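Local coordinates for protein glutathione S-transferase 2 (Heligmosomoides polygyrus, PDB 1TW9) that probably catalyses the transfer of glutathione onto electrophilic substrates RX, giving an S-substituted glutathione with release of a halide and a proton, at residues Q63-A66 with I67-L71; F135-K138 with F139-N143. All blocks are in the same frame, centred on the assembly; numbering follows the deposited sequence.

Contact 1 (Q63-A66 with I67-L71)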
loop_
_atom_site.group_PDB
_atom_site.type_symbol
_atom_site.label_atom_id
_atom_site.label_comp_id
_atom_site.label_asym_id
_atom_site.label_seq_id
_atom_site.Cartn_x
_atom_site.Cartn_y
_atom_site.Cartn_z
ATOM N N GLN A 63 9.396 -2.161 3.280
ATOM C CA GLN A 63 7.946 -2.020 3.399
ATOM C C GLN A 63 7.254 -3.306 2.886
ATOM O O GLN A 63 7.305 -3.667 1.725
ATOM C CB GLN A 63 7.390 -0.784 2.755
ATOM C CG GLN A 63 7.905 0.530 3.309
ATOM C CD GLN A 63 7.331 0.859 4.649
ATOM O OE1 GLN A 63 7.842 1.717 5.347
ATOM N NE2 GLN A 63 6.283 0.145 5.032
ATOM N N SER A 64 6.578 -3.972 3.827
ATOM C CA SER A 64 5.924 -5.255 3.609
ATOM C C SER A 64 5.161 -5.385 2.319
ATOM O O SER A 64 5.382 -6.260 1.539
ATOM C CB SER A 64 4.919 -5.501 4.785
ATOM O OG SER A 64 4.504 -6.837 4.684
ATOM N N GLN A 65 4.182 -4.515 2.114
ATOM C CA GLN A 65 3.352 -4.671 0.933
ATOM C C GLN A 65 4.143 -4.316 -0.337
ATOM O O GLN A 65 3.888 -4.887 -1.380
ATOM C CB GLN A 65 2.095 -3.827 0.983
ATOM C CG GLN A 65 1.066 -4.480 1.888
ATOM C CD GLN A 65 -0.368 -4.055 1.785
ATOM O OE1 GLN A 65 -0.795 -3.173 0.981
ATOM N NE2 GLN A 65 -1.158 -4.625 2.732
ATOM N N ALA A 66 5.108 -3.402 -0.259
ATOM C CA ALA A 66 5.927 -3.057 -1.458
ATOM C C ALA A 66 6.767 -4.274 -1.922
ATOM O O ALA A 66 6.903 -4.537 -3.083
ATOM C CB ALA A 66 6.793 -1.917 -1.178
ATOM N N ILE A 67 7.300 -4.937 -0.932
ATOM C CA ILE A 67 8.043 -6.166 -1.086
ATOM C C ILE A 67 7.174 -7.270 -1.726
ATOM O O ILE A 67 7.562 -7.890 -2.728
ATOM C CB ILE A 67 8.642 -6.593 0.250
ATOM C CG1 ILE A 67 9.767 -5.637 0.700
ATOM C CG2 ILE A 67 9.156 -7.992 0.117
ATOM C CD1 ILE A 67 10.182 -5.938 2.107
ATOM N N CYS A 68 6.002 -7.514 -1.160
ATOM C CA CYS A 68 5.107 -8.598 -1.624
ATOM C C CYS A 68 4.680 -8.311 -3.052
ATOM O O CYS A 68 4.703 -9.180 -3.855
ATOM C CB CYS A 68 3.872 -8.664 -0.740
ATOM S SG CYS A 68 4.357 -9.400 0.800
ATOM N N ARG A 69 4.261 -7.073 -3.336
ATOM C CA ARG A 69 3.783 -6.718 -4.690
ATOM C C ARG A 69 4.908 -6.866 -5.680
ATOM O O ARG A 69 4.733 -7.448 -6.721
ATOM C CB ARG A 69 3.240 -5.342 -4.704
ATOM C CG ARG A 69 2.688 -4.877 -6.012
ATOM C CD ARG A 69 2.212 -3.444 -6.074
ATOM N NE ARG A 69 1.293 -3.124 -5.016
ATOM C CZ ARG A 69 1.595 -2.597 -3.835
ATOM N NH1 ARG A 69 2.820 -2.128 -3.554
ATOM N NH2 ARG A 69 0.609 -2.434 -2.953
ATOM N N TYR A 70 6.090 -6.428 -5.317
ATOM C CA TYR A 70 7.261 -6.591 -6.176
ATOM C C TYR A 70 7.548 -8.074 -6.532
ATOM O O TYR A 70 7.707 -8.436 -7.685
ATOM C CB TYR A 70 8.490 -5.948 -5.522
ATOM C CG TYR A 70 9.787 -6.299 -6.231
ATOM C CD1 TYR A 70 10.140 -5.637 -7.423
ATOM C CD2 TYR A 70 10.653 -7.272 -5.771
ATOM C CE1 TYR A 70 11.197 -5.975 -8.115
ATOM C CE2 TYR A 70 11.721 -7.562 -6.464
ATOM C CZ TYR A 70 12.050 -6.891 -7.586
ATOM O OH TYR A 70 13.212 -7.324 -8.252
ATOM N N LEU A 71 7.657 -8.899 -5.491
ATOM C CA LEU A 71 7.871 -10.329 -5.636
ATOM C C LEU A 71 6.761 -10.942 -6.403
ATOM O O LEU A 71 6.980 -11.706 -7.325
ATOM C CB LEU A 71 8.006 -10.961 -4.279
ATOM C CG LEU A 71 9.268 -10.631 -3.539
ATOM C CD1 LEU A 71 9.216 -11.231 -2.130
ATOM C CD2 LEU A 71 10.581 -10.973 -4.321
HETATM O O HOH W 1 -1.874 -2.674 -1.684
HETATM O O HOH W 2 0.563 -1.284 -0.352
#
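Gln63 and Ile67 meet across the first turn of helix 64-75, in the thioredoxin-like N-terminal domain; the run from Ser64 to Cys68 lies where the family's SNAIL/TRAIL motif falls and keeps its serine, alanine and isoleucine, a helix start typically bordering the glutathione site. Gln63 occupies the N-cap position, and its carbonyl O accepts the bond from Ile67 N at 2.9 Å, with an N-H...O angle of 168°. Successive i to i+4 bonds follow from Cys68, Arg69 and Tyr70 to Ser64, Gln65 and Ala66. Ile67 suits its place as an apolar arm long enough to lie by Gln63 O and reach Leu54, Pro52 and Ala18: CG1 is set beside the backbone N (chi1 -69°) and rests 3.3 Å from Gln63 O, while CD1 continues over the same carbonyl at 3.7 Å. Cut back to an alanine, this position is likely to leave a gap towards Leu54 and Pro52 and only CB beside the Gln63 carbonyl. On another side of the helix Gln65 and Arg69 are joined through water. Water 2 donates to Gln65 OE1 at 2.7 Å and accepts from Arg69 NH2 at 2.8 Å, at the guanidinium edge and in its plane; water 1 makes a weaker bridge. The arginine chain bends at chi3 (-52°), bringing one guanidinium face over Gln65 O, 3.7 Å from NH1. Its charge is matched twice, by Asp89 of its own chain at NE and by Asp89 of the second subunit at NH1, while Gln65 NE2 is held by Ala92 O. Ile67 and Leu71 pack on helix 16-24 and strand 53-56, Cys68 and Gln65 touch Trp155 of helix 155-170, and Tyr70 sets its ring edge-to-face with Phe83 of the second subunit.

Contact 2 (F135-K138 with F139-N143). Unlike the reference sequence in segment 139-143: Leu140 (reference Pro).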
loop_
_atom_site.group_PDB
_atom_site.type_symbol
_atom_site.label_atom_id
_atom_site.label_comp_id
_atom_site.label_asym_id
_atom_site.label_seq_id
_atom_site.Cartn_x
_atom_site.Cartn_y
_atom_site.Cartn_z
ATOM N N PHE A 135 -16.793 -7.526 3.221
ATOM C CA PHE A 135 -16.210 -7.006 1.951
ATOM C C PHE A 135 -15.504 -8.108 1.161
ATOM O O PHE A 135 -15.731 -8.250 -0.068
ATOM C CB PHE A 135 -15.201 -5.873 2.203
ATOM C CG PHE A 135 -15.802 -4.632 2.832
ATOM C CD1 PHE A 135 -15.112 -3.949 3.827
ATOM C CD2 PHE A 135 -17.031 -4.146 2.443
ATOM C CE1 PHE A 135 -15.641 -2.808 4.402
ATOM C CE2 PHE A 135 -17.548 -3.019 3.000
ATOM C CZ PHE A 135 -16.851 -2.346 4.003
ATOM N N ILE A 136 -14.701 -8.888 1.843
ATOM C CA ILE A 136 -13.986 -10.040 1.238
ATOM C C ILE A 136 -14.946 -11.030 0.602
ATOM O O ILE A 136 -14.739 -11.484 -0.526
ATOM C CB ILE A 136 -13.068 -10.793 2.300
ATOM C CG1 ILE A 136 -11.930 -9.933 2.769
ATOM C CG2 ILE A 136 -12.489 -12.150 1.693
ATOM C CD1 ILE A 136 -11.163 -9.282 1.691
ATOM N N THR A 137 -16.021 -11.368 1.312
ATOM C CA THR A 137 -17.047 -12.297 0.828
ATOM C C THR A 137 -17.711 -11.837 -0.481
ATOM O O THR A 137 -17.935 -12.632 -1.418
ATOM C CB THR A 137 -18.078 -12.493 1.910
ATOM O OG1 THR A 137 -17.441 -13.143 3.033
ATOM C CG2 THR A 137 -19.131 -13.493 1.439
ATOM N N LYS A 138 -17.961 -10.538 -0.574
ATOM C CA LYS A 138 -18.504 -9.934 -1.770
ATOM C C LYS A 138 -17.561 -10.143 -2.966
ATOM O O LYS A 138 -18.028 -10.516 -4.009
ATOM C CB LYS A 138 -18.788 -8.470 -1.477
ATOM C CG LYS A 138 -19.068 -7.624 -2.574
ATOM C CD LYS A 138 -19.433 -6.204 -2.040
ATOM C CE LYS A 138 -18.173 -5.298 -1.740
ATOM N NZ LYS A 138 -18.763 -3.957 -1.314
ATOM N N PHE A 139 -16.255 -9.973 -2.770
ATOM C CA PHE A 139 -15.293 -10.265 -3.812
ATOM C C PHE A 139 -15.267 -11.772 -4.187
ATOM O O PHE A 139 -15.285 -12.130 -5.376
ATOM C CB PHE A 139 -13.913 -9.741 -3.399
ATOM C CG PHE A 139 -13.730 -8.288 -3.682
ATOM C CD1 PHE A 139 -14.245 -7.327 -2.867
ATOM C CD2 PHE A 139 -12.997 -7.868 -4.811
ATOM C CE1 PHE A 139 -14.046 -5.974 -3.095
ATOM C CE2 PHE A 139 -12.833 -6.500 -5.066
ATOM C CZ PHE A 139 -13.355 -5.551 -4.233
ATOM N N LEU A 140 -15.232 -12.646 -3.178
ATOM C CA LEU A 140 -15.275 -14.086 -3.442
ATOM C C LEU A 140 -16.517 -14.475 -4.195
ATOM O O LEU A 140 -16.495 -15.258 -5.184
ATOM C CB LEU A 140 -15.212 -14.868 -2.148
ATOM C CG LEU A 140 -13.909 -14.629 -1.428
ATOM C CD1 LEU A 140 -13.851 -15.121 0.031
ATOM C CD2 LEU A 140 -12.747 -15.283 -2.179
ATOM N N LYS A 141 -17.653 -14.005 -3.751
ATOM C CA LYS A 141 -18.818 -14.567 -4.375
ATOM C C LYS A 141 -19.070 -14.040 -5.812
ATOM O O LYS A 141 -19.788 -14.671 -6.572
ATOM C CB LYS A 141 -20.003 -14.613 -3.462
ATOM C CG LYS A 141 -20.571 -13.340 -3.044
ATOM C CD LYS A 141 -21.320 -13.574 -1.687
ATOM C CE LYS A 141 -21.880 -14.978 -1.467
ATOM N NZ LYS A 141 -21.486 -15.440 -0.093
ATOM N N LYS A 142 -18.416 -12.952 -6.209
ATOM C CA LYS A 142 -18.570 -12.515 -7.602
ATOM C C LYS A 142 -17.558 -13.101 -8.544
ATOM O O LYS A 142 -17.647 -12.879 -9.752
ATOM C CB LYS A 142 -18.587 -11.009 -7.709
ATOM C CG LYS A 142 -17.298 -10.332 -7.520
ATOM C CD LYS A 142 -17.539 -8.849 -7.607
ATOM C CE LYS A 142 -16.360 -8.041 -7.133
ATOM N NZ LYS A 142 -16.729 -6.570 -7.241
ATOM N N ASN A 143 -16.641 -13.897 -8.001
ATOM C CA ASN A 143 -15.592 -14.534 -8.776
ATOM C C ASN A 143 -15.694 -16.069 -8.712
ATOM O O ASN A 143 -15.511 -16.665 -7.642
ATOM C CB ASN A 143 -14.301 -14.034 -8.172
ATOM C CG ASN A 143 -13.056 -14.369 -9.012
ATOM O OD1 ASN A 143 -11.950 -13.912 -8.709
ATOM N ND2 ASN A 143 -13.227 -15.156 -10.045
#
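Phe135, Ile136 and Thr137 accept regular i to i+4 bonds from Phe139, Leu140 and Lys141 in the last turns of helix 119-142, a long helix of the all-helical C-terminal domain of the glutathione transferase fold, and the next bond, Lys142 N to Lys138 O at 3.3 Å, is already weak. The shortest of the series joins Lys141 N to Thr137 O at 2.7 Å. On the buried side, Ile136 CG2 meets Leu140 CD1 at 3.7 Å, the two side chains slanting across each other; both are aliphatic, as suits residues that pack together on Leu148 in a loop and, singly, on Val181 and His184 of helix 179-189. Thr137 and Lys141 make a more polar ridge beside them. Lys141 takes a first torsion of 66°, with CG lodged between the backbone N and the carbonyl carbon, and this folds the chain back over Thr137 O, 3.2 Å from CG. Further bends carry NZ past Thr137 CG2 to a salt bridge with Glu180, so the lysine pairs its charge on helix 179-189 while its methylenes pack against the threonine. The hydroxyl of Thr137 turns back instead to Leu133 O one turn earlier, which satisfies OG1 within the helix. Lys138 reaches the other way, its NZ bonding to Pro47 O of the second subunit, and Phe135 packs on the same proline. Phe139 points inward to Leu91 of helix 82-101, as a large apolar ring should; over one of its faces Lys142 CE sits 4.1 Å above the plane, offset toward the rim. At the ring edge, and in its plane, Phe135 O lies 3.3 Å from Phe139 CD1.

In the fold
Contact 1 belongs to the thioredoxin-like domain and contact 2 to the helical domain; their centres lie 23 Å apart and their nearest atoms about 11 Å, so they do not touch. Helix 82-101 links them: Asp89 and Ala92 serve contact 1, Leu91 contact 2. Both also face the second subunit, contact 1 against helix 82-101 of that copy, contact 2 against Phe46 and Pro47 of its loop. The corresponding loop of its own chain reaches contact 1 through Phe48. Of the two, contact 1 is the one probably beside the glutathione site, empty in this apo form.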